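Local atomic coordinates of beta sliding clamp (Borrelia burgdorferi, PDB entry 6DJ8), a protein that probably encircles DNA as a ring-shaped head-to-tail homodimer and tethers DNA polymerases and other proteins to it, making replication processive. Residues T13-M23 / V90-I101. Numbering follows the deposited sequence.
Sequences TFFICETNQIM and VKAFNFYKKIKI
Phe-15 and Cys-17 of strand 14-18 pair antiparallel with Ile-101 and Ile-99 of strand 98-104 through four backbone hydrogen bonds; the straightest runs from Ile-101 N to Phe-15 O (2.8 Å, 175° at the hydrogen). The side chains of these four residues share the buried face of the sheet. Ile-101 lies alongside the Phe-15 ring, its CB over one face and its CD1 3.4 Å from CZ, while Cys-17 SG rests against Ile-99 CG1 at 3.7 Å. Ile-22 extends this apolar layer toward Val-90, and Phe-86 of helix 83-92 packs against both Ile-22 and Ile-101. Between the helices, Met-23 CB presses tightly on Val-90 CG1 (3.5 Å); a bend at chi3 (-42°) brings its CE to Val-90 O and Asn-94 CB. Where strand passes into helix, Thr-19 is gripped twice: its N donates a hydrogen bond to Lys-97 O, which also accepts one from a water held by Asn-20 N, and chi1 of -54° turns its OG1 away from the Thr-19 carbonyl carbon and onto Tyr-96 O (2.9 Å), well above that carbonyl's plane.

The other face, with Ile-16, Glu-18, Lys-98 and Lys-100, is looser and more solvent-accessible. Extended Lys-100 lays CE over the Phe-14 ring and holds NZ 4.7 Å from its centroid, a cation-pi contact. Glu-18 OE1 stays 4.3 Å from Lys-97 NZ, too far for a salt bridge, so probably only a diffuse attraction. Asn-94 OD1 accepts a hydrogen bond from Arg-293 of the second subunit, and Phe-95 makes a cation-pi contact with its Arg-290, placing the turn at the dimer interface. Strand pairing and Val-90/Ile-22/Met-23 packing thus join helices 19-29 and 83-92 to the N-terminal domain's sheet.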
# COMPACT_ATOMS: atom_id res chain seq x y z
N THR A 13 -34.30 -8.04 21.39
CA THR A 13 -33.02 -7.43 21.76
C THR A 13 -32.21 -7.27 20.47
O THR A 13 -31.34 -8.08 20.16
CB THR A 13 -32.27 -8.26 22.80
OG1 THR A 13 -33.14 -8.52 23.90
CG2 THR A 13 -31.11 -7.46 23.35
N PHE A 14 -32.50 -6.20 19.74
CA PHE A 14 -31.89 -5.99 18.43
C PHE A 14 -31.93 -4.50 18.09
O PHE A 14 -32.60 -3.71 18.74
CB PHE A 14 -32.64 -6.77 17.34
CG PHE A 14 -34.00 -6.22 17.06
CD1 PHE A 14 -35.11 -6.72 17.74
CD2 PHE A 14 -34.19 -5.19 16.15
CE1 PHE A 14 -36.38 -6.21 17.50
CE2 PHE A 14 -35.45 -4.66 15.92
CZ PHE A 14 -36.54 -5.18 16.59
N PHE A 15 -31.24 -4.15 17.01
CA PHE A 15 -31.50 -2.87 16.38
C PHE A 15 -31.29 -3.01 14.89
O PHE A 15 -30.53 -3.87 14.42
CB PHE A 15 -30.63 -1.75 16.96
CG PHE A 15 -29.17 -1.94 16.75
CD1 PHE A 15 -28.43 -2.64 17.67
CD2 PHE A 15 -28.54 -1.43 15.63
CE1 PHE A 15 -27.08 -2.83 17.49
CE2 PHE A 15 -27.20 -1.61 15.45
CZ PHE A 15 -26.47 -2.32 16.38
N ILE A 16 -31.97 -2.15 14.14
CA ILE A 16 -31.83 -2.03 12.70
C ILE A 16 -31.12 -0.72 12.43
O ILE A 16 -31.46 0.32 13.01
CB ILE A 16 -33.20 -2.07 12.00
CG1 ILE A 16 -33.97 -3.35 12.38
CG2 ILE A 16 -33.04 -1.94 10.48
CD1 ILE A 16 -35.34 -3.46 11.77
N CYS A 17 -30.12 -0.75 11.55
CA CYS A 17 -29.36 0.44 11.23
C CYS A 17 -29.04 0.46 9.75
O CYS A 17 -29.18 -0.54 9.03
CB CYS A 17 -28.06 0.51 12.04
SG CYS A 17 -26.96 -0.84 11.67
N GLU A 18 -28.62 1.63 9.29
CA GLU A 18 -28.10 1.77 7.94
C GLU A 18 -26.67 1.22 7.90
O GLU A 18 -25.80 1.66 8.66
CB GLU A 18 -28.15 3.23 7.50
CG GLU A 18 -27.58 3.51 6.13
CD GLU A 18 -28.11 4.81 5.55
OE1 GLU A 18 -29.17 5.29 6.03
OE2 GLU A 18 -27.48 5.34 4.61
N THR A 19 -26.45 0.23 7.03
CA THR A 19 -25.17 -0.47 7.00
C THR A 19 -24.01 0.49 6.75
O THR A 19 -22.98 0.43 7.44
CB THR A 19 -25.19 -1.55 5.93
OG1 THR A 19 -26.34 -2.39 6.14
CG2 THR A 19 -23.95 -2.39 5.99
N ASN A 20 -24.12 1.33 5.72
CA ASN A 20 -23.00 2.22 5.40
C ASN A 20 -22.73 3.18 6.55
O ASN A 20 -21.58 3.50 6.84
CB ASN A 20 -23.28 2.99 4.11
CG ASN A 20 -22.04 3.74 3.62
OD1 ASN A 20 -21.93 4.96 3.77
ND2 ASN A 20 -21.08 3.00 3.06
N GLN A 21 -23.78 3.63 7.24
CA GLN A 21 -23.57 4.57 8.34
C GLN A 21 -22.83 3.90 9.49
O GLN A 21 -21.81 4.41 9.96
CB GLN A 21 -24.90 5.13 8.84
CG GLN A 21 -24.73 6.18 9.94
CD GLN A 21 -26.05 6.78 10.35
OE1 GLN A 21 -27.10 6.15 10.18
NE2 GLN A 21 -26.02 8.00 10.88
N ILE A 22 -23.31 2.74 9.94
CA ILE A 22 -22.63 2.14 11.08
C ILE A 22 -21.23 1.68 10.68
O ILE A 22 -20.31 1.67 11.51
CB ILE A 22 -23.45 1.00 11.70
CG1 ILE A 22 -22.87 0.67 13.09
CG2 ILE A 22 -23.51 -0.21 10.74
CD1 ILE A 22 -23.56 -0.43 13.84
N MET A 23 -21.02 1.33 9.40
CA MET A 23 -19.66 1.01 8.95
C MET A 23 -18.73 2.21 9.15
O MET A 23 -17.62 2.08 9.69
CB MET A 23 -19.67 0.57 7.48
CG MET A 23 -18.31 0.14 6.98
SD MET A 23 -18.33 -0.38 5.25
CE MET A 23 -19.87 -1.35 5.23
N VAL A 90 -19.73 -5.84 9.40
CA VAL A 90 -20.51 -4.84 8.69
C VAL A 90 -19.97 -4.65 7.26
O VAL A 90 -20.74 -4.42 6.32
CB VAL A 90 -20.50 -3.54 9.53
CG1 VAL A 90 -21.01 -2.38 8.73
CG2 VAL A 90 -21.31 -3.76 10.83
N LYS A 91 -18.65 -4.73 7.07
CA LYS A 91 -18.12 -4.73 5.71
C LYS A 91 -18.62 -5.95 4.95
O LYS A 91 -18.95 -5.88 3.76
CB LYS A 91 -16.59 -4.72 5.73
CG LYS A 91 -15.98 -3.32 5.73
CD LYS A 91 -14.45 -3.31 5.61
CE LYS A 91 -13.95 -3.53 4.16
NZ LYS A 91 -14.21 -4.87 3.55
N ALA A 92 -18.65 -7.10 5.63
CA ALA A 92 -19.10 -8.32 4.97
C ALA A 92 -20.51 -8.15 4.42
O ALA A 92 -20.83 -8.66 3.35
CB ALA A 92 -19.04 -9.49 5.96
N PHE A 93 -21.35 -7.37 5.12
CA PHE A 93 -22.73 -7.15 4.73
C PHE A 93 -22.96 -5.79 4.06
O PHE A 93 -24.10 -5.32 4.02
CB PHE A 93 -23.64 -7.34 5.95
CG PHE A 93 -24.13 -8.77 6.13
CD1 PHE A 93 -23.59 -9.81 5.38
CD2 PHE A 93 -25.13 -9.08 7.05
CE1 PHE A 93 -24.04 -11.13 5.53
CE2 PHE A 93 -25.60 -10.40 7.21
CZ PHE A 93 -25.05 -11.43 6.45
N ASN A 94 -21.92 -5.17 3.50
CA ASN A 94 -22.13 -3.86 2.88
C ASN A 94 -23.07 -3.89 1.67
O ASN A 94 -23.52 -2.83 1.24
CB ASN A 94 -20.78 -3.25 2.49
CG ASN A 94 -20.04 -4.06 1.48
OD1 ASN A 94 -20.57 -4.45 0.46
ND2 ASN A 94 -18.79 -4.37 1.79
N PHE A 95 -23.40 -5.07 1.12
CA PHE A 95 -24.35 -5.04 0.00
C PHE A 95 -25.80 -4.95 0.46
O PHE A 95 -26.70 -4.88 -0.39
CB PHE A 95 -24.14 -6.26 -0.94
CG PHE A 95 -24.40 -7.60 -0.31
CD1 PHE A 95 -23.51 -8.13 0.61
CD2 PHE A 95 -25.50 -8.36 -0.67
CE1 PHE A 95 -23.73 -9.39 1.18
CE2 PHE A 95 -25.72 -9.61 -0.10
CZ PHE A 95 -24.83 -10.13 0.83
N TYR A 96 -26.06 -4.90 1.77
CA TYR A 96 -27.38 -4.58 2.29
C TYR A 96 -27.47 -3.10 2.63
O TYR A 96 -26.55 -2.54 3.25
CB TYR A 96 -27.70 -5.38 3.55
CG TYR A 96 -27.88 -6.86 3.31
CD1 TYR A 96 -28.91 -7.34 2.51
CD2 TYR A 96 -27.02 -7.76 3.90
CE1 TYR A 96 -29.07 -8.70 2.31
CE2 TYR A 96 -27.17 -9.11 3.70
CZ TYR A 96 -28.19 -9.57 2.90
OH TYR A 96 -28.32 -10.91 2.72
N LYS A 97 -28.57 -2.47 2.24
CA LYS A 97 -28.76 -1.07 2.62
C LYS A 97 -28.92 -0.93 4.14
O LYS A 97 -28.37 -0.01 4.75
CB LYS A 97 -29.96 -0.49 1.88
CG LYS A 97 -30.34 0.91 2.31
CD LYS A 97 -29.79 1.97 1.36
CE LYS A 97 -29.84 3.36 2.01
NZ LYS A 97 -31.17 3.64 2.62
N LYS A 98 -29.64 -1.87 4.76
CA LYS A 98 -29.88 -1.90 6.19
C LYS A 98 -29.60 -3.29 6.74
O LYS A 98 -29.85 -4.30 6.07
CB LYS A 98 -31.34 -1.54 6.51
CG LYS A 98 -31.75 -0.17 6.03
CD LYS A 98 -33.14 0.21 6.51
CE LYS A 98 -33.42 1.68 6.18
NZ LYS A 98 -34.77 2.14 6.63
N ILE A 99 -29.12 -3.35 7.99
CA ILE A 99 -28.92 -4.65 8.62
C ILE A 99 -29.66 -4.70 9.95
O ILE A 99 -29.89 -3.67 10.61
CB ILE A 99 -27.43 -4.99 8.82
CG1 ILE A 99 -26.69 -3.82 9.49
CG2 ILE A 99 -26.78 -5.34 7.50
CD1 ILE A 99 -25.30 -4.19 9.92
N LYS A 100 -30.03 -5.91 10.35
CA LYS A 100 -30.64 -6.17 11.65
C LYS A 100 -29.59 -6.86 12.50
O LYS A 100 -29.04 -7.90 12.10
CB LYS A 100 -31.90 -7.04 11.50
CG LYS A 100 -32.66 -7.31 12.80
CD LYS A 100 -34.02 -8.01 12.53
CE LYS A 100 -34.81 -8.24 13.82
NZ LYS A 100 -36.05 -9.07 13.62
N ILE A 101 -29.29 -6.29 13.66
CA ILE A 101 -28.28 -6.82 14.55
C ILE A 101 -28.99 -7.31 15.80
O ILE A 101 -29.64 -6.52 16.49
CB ILE A 101 -27.21 -5.77 14.87
CG1 ILE A 101 -26.49 -5.37 13.57
CG2 ILE A 101 -26.26 -6.29 15.92
CD1 ILE A 101 -25.46 -4.25 13.71
O HOH W 1 -26.20 1.32 3.87